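Local structure of uncharacterized protein aq_328 (Aquifex aeolicus, 1R4V) at residues Phe36-Thr48 with Ala143-Arg157. The protein is of unknown function but adopts an ancestral histone fold in a single, mainly helical chain, and may take part in protein heterodimerization. Numbering follows the deposited sequence.
Sequences FRTELDIDLTDET and ADVIKKATGERKPSR. With ZN (zinc ion), chain E; CAC (cacodylate ion), chain D.
I42 crosses helix 131-149 obliquely, with CD1 against A143 CB, I146 CG2 and K147 CG. Its CG2, anti to the backbone N, lies instead 4.1 Å from P155 CD, the two side chains meeting at about a right angle. A143 CB is pressed 3.5 Å from L40 CD1, tight for two carbons; L40 CD1 also lies over the centre of one face of the F36 ring. K147 bends at CG-CD (chi3 -82°), bringing NZ to L40 O at 2.8 Å. R153, extended from CG to NE, lays one guanidinium face over D41 C, while D41 OD2 meets its edge in a weak salt bridge (NH1 to OD2 3.5 Å). The backbones join through D43 N to R153 O, 2.9 Å and nearly straight at 174°. D43 and K154 run side by side, aliphatic chain along carboxylate. A water donates to D43 O and P155 O and accepts from T48 OG1, beside the T45-T48 capping box that starts helix 46-62. The two helix-loop segments of this histone-fold chain are thus joined by apolar packing, one direct backbone bond and a bridging water; K147 spends its ammonium on a carbonyl, so charge pairing probably adds little.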
loop_
_atom_site.group_PDB
_atom_site.type_symbol
_atom_site.label_atom_id
_atom_site.label_comp_id
_atom_site.label_asym_id
_atom_site.label_seq_id
_atom_site.Cartn_x
_atom_site.Cartn_y
_atom_site.Cartn_z
ATOM N N PHE A 36 4.823 5.430 11.808
ATOM C CA PHE A 36 3.400 5.579 12.159
ATOM C C PHE A 36 3.198 6.204 13.564
ATOM O O PHE A 36 2.313 7.026 13.774
ATOM C CB PHE A 36 2.708 4.227 12.021
ATOM C CG PHE A 36 2.079 3.999 10.664
ATOM C CD1 PHE A 36 2.824 4.106 9.506
ATOM C CD2 PHE A 36 0.729 3.653 10.548
ATOM C CE1 PHE A 36 2.238 3.882 8.258
ATOM C CE2 PHE A 36 0.142 3.434 9.312
ATOM C CZ PHE A 36 0.905 3.560 8.160
ATOM N N ARG A 37 4.028 5.816 14.525
ATOM C CA ARG A 37 3.896 6.294 15.897
ATOM C C ARG A 37 4.300 7.759 15.954
ATOM O O ARG A 37 3.516 8.622 16.349
ATOM C CB ARG A 37 4.735 5.428 16.827
ATOM C CG ARG A 37 4.694 5.864 18.275
ATOM C CD ARG A 37 5.456 4.939 19.228
ATOM N NE ARG A 37 6.912 5.050 19.094
ATOM C CZ ARG A 37 7.740 4.175 18.512
ATOM N NH1 ARG A 37 9.032 4.460 18.492
ATOM N NH2 ARG A 37 7.333 3.030 17.974
ATOM N N THR A 38 5.513 8.048 15.500
ATOM C CA THR A 38 6.094 9.388 15.643
ATOM C C THR A 38 5.492 10.433 14.709
ATOM O O THR A 38 5.302 11.571 15.127
ATOM C CB THR A 38 7.633 9.318 15.471
ATOM O OG1 THR A 38 7.960 8.736 14.195
ATOM C CG2 THR A 38 8.213 8.350 16.467
ATOM N N GLU A 39 5.182 10.080 13.463
ATOM C CA GLU A 39 4.674 11.066 12.501
ATOM C C GLU A 39 3.157 11.056 12.273
ATOM O O GLU A 39 2.585 12.098 11.951
ATOM C CB GLU A 39 5.416 10.938 11.159
ATOM C CG GLU A 39 6.929 11.131 11.245
ATOM C CD GLU A 39 7.385 12.500 11.766
ATOM O OE1 GLU A 39 6.739 13.534 11.457
ATOM O OE2 GLU A 39 8.412 12.550 12.491
ATOM N N LEU A 40 2.501 9.905 12.432
ATOM C CA LEU A 40 1.064 9.766 12.165
ATOM C C LEU A 40 0.177 9.522 13.386
ATOM O O LEU A 40 -1.033 9.498 13.225
ATOM C CB LEU A 40 0.840 8.632 11.151
ATOM C CG LEU A 40 1.594 8.737 9.828
ATOM C CD1 LEU A 40 1.382 7.534 8.890
ATOM C CD2 LEU A 40 1.203 10.014 9.125
ATOM N N ASP A 41 0.751 9.359 14.580
ATOM C CA ASP A 41 0.041 9.117 15.841
ATOM C C ASP A 41 -0.744 7.805 15.842
ATOM O O ASP A 41 -1.854 7.742 16.380
ATOM C CB ASP A 41 -0.896 10.285 16.207
ATOM C CG ASP A 41 -0.147 11.592 16.478
ATOM O OD1 ASP A 41 -0.545 12.634 15.900
ATOM O OD2 ASP A 41 0.849 11.680 17.245
ATOM N N ILE A 42 -0.181 6.768 15.230
ATOM C CA ILE A 42 -0.810 5.463 15.185
ATOM C C ILE A 42 0.184 4.470 15.765
ATOM O O ILE A 42 1.291 4.315 15.257
ATOM C CB ILE A 42 -1.177 5.023 13.762
ATOM C CG1 ILE A 42 -2.250 5.926 13.147
ATOM C CG2 ILE A 42 -1.611 3.555 13.799
ATOM C CD1 ILE A 42 -2.299 5.870 11.636
ATOM N N ASP A 43 -0.235 3.794 16.820
ATOM C CA ASP A 43 0.570 2.806 17.492
ATOM C C ASP A 43 0.234 1.423 16.927
ATOM O O ASP A 43 -0.806 0.850 17.220
ATOM C CB ASP A 43 0.291 2.921 18.990
ATOM C CG ASP A 43 1.103 1.950 19.841
ATOM O OD1 ASP A 43 1.946 1.197 19.300
ATOM O OD2 ASP A 43 0.958 1.859 21.092
ATOM N N LEU A 44 1.132 0.873 16.114
ATOM C CA LEU A 44 0.988 -0.461 15.535
ATOM C C LEU A 44 1.698 -1.536 16.360
ATOM O O LEU A 44 2.644 -1.234 17.078
ATOM C CB LEU A 44 1.616 -0.468 14.133
ATOM C CG LEU A 44 1.144 0.508 13.064
ATOM C CD1 LEU A 44 2.086 0.487 11.849
ATOM C CD2 LEU A 44 -0.280 0.162 12.670
ATOM N N THR A 45 1.234 -2.778 16.236
ATOM C CA THR A 45 1.881 -3.985 16.739
ATOM C C THR A 45 2.180 -4.882 15.551
ATOM O O THR A 45 1.672 -4.625 14.451
ATOM C CB THR A 45 0.966 -4.770 17.676
ATOM O OG1 THR A 45 -0.217 -5.211 16.987
ATOM C CG2 THR A 45 0.428 -3.889 18.790
ATOM N N ASP A 46 2.966 -5.939 15.761
ATOM C CA ASP A 46 3.226 -6.904 14.699
ATOM C C ASP A 46 1.903 -7.414 14.112
ATOM O O ASP A 46 1.788 -7.492 12.896
ATOM C CB ASP A 46 4.076 -8.089 15.166
ATOM C CG ASP A 46 5.536 -7.726 15.443
ATOM O OD1 ASP A 46 6.064 -6.766 14.851
ATOM O OD2 ASP A 46 6.271 -8.354 16.244
ATOM N N GLU A 47 0.930 -7.755 14.963
ATOM C CA GLU A 47 -0.386 -8.228 14.540
ATOM C C GLU A 47 -1.116 -7.238 13.632
ATOM O O GLU A 47 -1.673 -7.649 12.593
ATOM C CB GLU A 47 -1.290 -8.509 15.742
ATOM C CG GLU A 47 -2.645 -9.063 15.303
ATOM C CD GLU A 47 -3.567 -9.455 16.440
ATOM O OE1 GLU A 47 -3.572 -8.804 17.518
ATOM O OE2 GLU A 47 -4.297 -10.442 16.219
ATOM N N THR A 48 -1.143 -5.956 14.015
ATOM C CA THR A 48 -1.849 -4.971 13.201
ATOM C C THR A 48 -1.052 -4.525 11.969
ATOM O O THR A 48 -1.662 -4.110 10.980
ATOM C CB THR A 48 -2.357 -3.749 14.007
ATOM O OG1 THR A 48 -1.309 -3.123 14.775
ATOM C CG2 THR A 48 -3.452 -4.197 14.991
ATOM N N ALA A 143 -3.261 4.936 6.641
ATOM C CA ALA A 143 -3.094 5.704 7.883
ATOM C C ALA A 143 -4.235 6.723 8.052
ATOM O O ALA A 143 -4.741 6.915 9.151
ATOM C CB ALA A 143 -1.726 6.396 7.899
ATOM N N ASP A 144 -4.633 7.360 6.960
ATOM C CA ASP A 144 -5.695 8.354 6.931
ATOM C C ASP A 144 -7.004 7.681 7.353
ATOM O O ASP A 144 -7.730 8.193 8.190
ATOM C CB ASP A 144 -5.815 8.990 5.543
ATOM C CG ASP A 144 -6.833 10.150 5.495
ATOM O OD1 ASP A 144 -6.820 11.032 6.385
ATOM O OD2 ASP A 144 -7.688 10.271 4.585
ATOM N N VAL A 145 -7.287 6.509 6.797
ATOM C CA VAL A 145 -8.502 5.780 7.096
ATOM C C VAL A 145 -8.464 5.292 8.548
ATOM O O VAL A 145 -9.485 5.386 9.225
ATOM C CB VAL A 145 -8.716 4.622 6.100
ATOM C CG1 VAL A 145 -9.963 3.804 6.486
ATOM C CG2 VAL A 145 -8.848 5.208 4.677
ATOM N N ILE A 146 -7.323 4.802 9.039
ATOM C CA ILE A 146 -7.236 4.348 10.443
ATOM C C ILE A 146 -7.647 5.460 11.407
ATOM O O ILE A 146 -8.445 5.259 12.320
ATOM C CB ILE A 146 -5.802 3.864 10.774
ATOM C CG1 ILE A 146 -5.514 2.527 10.064
ATOM C CG2 ILE A 146 -5.559 3.754 12.273
ATOM C CD1 ILE A 146 -4.070 2.214 9.921
ATOM N N LYS A 147 -7.076 6.638 11.203
ATOM C CA LYS A 147 -7.376 7.806 12.021
ATOM C C LYS A 147 -8.807 8.292 11.926
ATOM O O LYS A 147 -9.364 8.739 12.931
ATOM C CB LYS A 147 -6.416 8.935 11.674
ATOM C CG LYS A 147 -5.042 8.627 12.260
ATOM C CD LYS A 147 -4.139 9.849 12.314
ATOM C CE LYS A 147 -3.484 10.102 10.981
ATOM N NZ LYS A 147 -2.327 11.004 11.200
ATOM N N LYS A 148 -9.401 8.199 10.745
ATOM C CA LYS A 148 -10.793 8.603 10.554
ATOM C C LYS A 148 -11.838 7.535 10.879
ATOM O O LYS A 148 -13.014 7.861 11.028
ATOM C CB LYS A 148 -10.974 9.082 9.120
ATOM C CG LYS A 148 -10.419 10.474 8.966
ATOM C CD LYS A 148 -10.083 10.836 7.565
ATOM C CE LYS A 148 -9.525 12.254 7.585
ATOM N NZ LYS A 148 -9.116 12.648 6.244
ATOM N N ALA A 149 -11.449 6.277 11.008
ATOM C CA ALA A 149 -12.420 5.196 11.231
ATOM C C ALA A 149 -12.326 4.426 12.550
ATOM O O ALA A 149 -13.341 3.932 13.001
ATOM C CB ALA A 149 -12.385 4.222 10.078
ATOM N N THR A 150 -11.162 4.311 13.181
ATOM C CA THR A 150 -11.018 3.391 14.303
ATOM C C THR A 150 -11.369 3.978 15.656
ATOM O O THR A 150 -11.888 3.236 16.486
ATOM C CB THR A 150 -9.598 2.780 14.406
ATOM O OG1 THR A 150 -8.607 3.774 14.671
ATOM C CG2 THR A 150 -9.178 2.132 13.102
ATOM N N GLY A 151 -11.073 5.258 15.894
ATOM C CA GLY A 151 -11.252 5.880 17.211
ATOM C C GLY A 151 -10.252 5.485 18.285
ATOM O O GLY A 151 -10.408 5.844 19.456
ATOM N N GLU A 152 -9.218 4.758 17.879
ATOM C CA GLU A 152 -8.206 4.182 18.750
ATOM C C GLU A 152 -6.812 4.615 18.262
ATOM O O GLU A 152 -6.469 4.359 17.112
ATOM C CB GLU A 152 -8.318 2.654 18.690
ATOM C CG GLU A 152 -9.600 2.085 19.286
ATOM C CD GLU A 152 -10.007 0.689 18.814
ATOM O OE1 GLU A 152 -9.206 -0.042 18.189
ATOM O OE2 GLU A 152 -11.187 0.318 19.072
ATOM N N ARG A 153 -6.013 5.277 19.091
ATOM C CA ARG A 153 -4.615 5.545 18.755
ATOM C C ARG A 153 -3.840 4.242 18.517
ATOM O O ARG A 153 -2.935 4.200 17.676
ATOM C CB ARG A 153 -3.957 6.329 19.889
ATOM C CG ARG A 153 -2.495 6.622 19.658
ATOM C CD ARG A 153 -1.768 7.252 20.830
ATOM N NE ARG A 153 -0.323 7.155 20.599
ATOM C CZ ARG A 153 0.393 7.992 19.850
ATOM N NH1 ARG A 153 -0.173 9.034 19.232
ATOM N NH2 ARG A 153 1.700 7.781 19.716
ATOM N N LYS A 154 -4.183 3.197 19.273
ATOM C CA LYS A 154 -3.623 1.860 19.122
ATOM C C LYS A 154 -4.731 0.942 18.604
ATOM O O LYS A 154 -5.444 0.351 19.399
ATOM C CB LYS A 154 -3.075 1.352 20.466
ATOM C CG LYS A 154 -2.399 -0.012 20.342
ATOM C CD LYS A 154 -1.753 -0.451 21.648
ATOM C CE LYS A 154 -1.288 -1.895 21.532
ATOM N NZ LYS A 154 -0.480 -2.295 22.733
ATOM N N PRO A 155 -4.913 0.820 17.294
ATOM C CA PRO A 155 -6.021 0.025 16.787
ATOM C C PRO A 155 -5.989 -1.449 17.197
ATOM O O PRO A 155 -4.943 -2.082 17.220
ATOM C CB PRO A 155 -5.940 0.177 15.266
ATOM C CG PRO A 155 -4.792 1.072 14.973
ATOM C CD PRO A 155 -4.143 1.479 16.226
ATOM N N SER A 156 -7.157 -1.969 17.530
ATOM C CA SER A 156 -7.332 -3.389 17.780
ATOM C C SER A 156 -7.345 -4.180 16.482
ATOM O O SER A 156 -7.441 -3.608 15.403
ATOM C CB SER A 156 -8.665 -3.586 18.500
ATOM O OG SER A 156 -9.771 -3.214 17.677
ATOM N N ARG A 157 -7.278 -5.504 16.594
ATOM C CA ARG A 157 -7.477 -6.413 15.460
ATOM C C ARG A 157 -8.799 -6.117 14.746
ATOM O O ARG A 157 -8.827 -5.951 13.530
ATOM C CB ARG A 157 -7.474 -7.861 15.956
ATOM C CG ARG A 157 -7.434 -8.920 14.881
ATOM C CD ARG A 157 -8.524 -9.959 15.008
ATOM N NE ARG A 157 -8.389 -10.754 16.200
ATOM C CZ ARG A 157 -9.260 -10.935 17.194
ATOM N NH1 ARG A 157 -10.481 -10.404 17.277
ATOM N NH2 ARG A 157 -8.849 -11.719 18.160
HETATM ZN ZN ZN E . 8.095 -8.168 17.006
HETATM AS AS CAC D . 10.570 0.838 17.688
HETATM O O1 CAC D . 9.254 0.251 18.656
HETATM O O2 CAC D . 10.516 2.509 17.199
HETATM C C1 CAC D . 12.280 0.541 18.620
HETATM C C2 CAC D . 10.437 -0.242 16.057
HETATM O O HOH W 1 -2.229 -1.589 16.704
#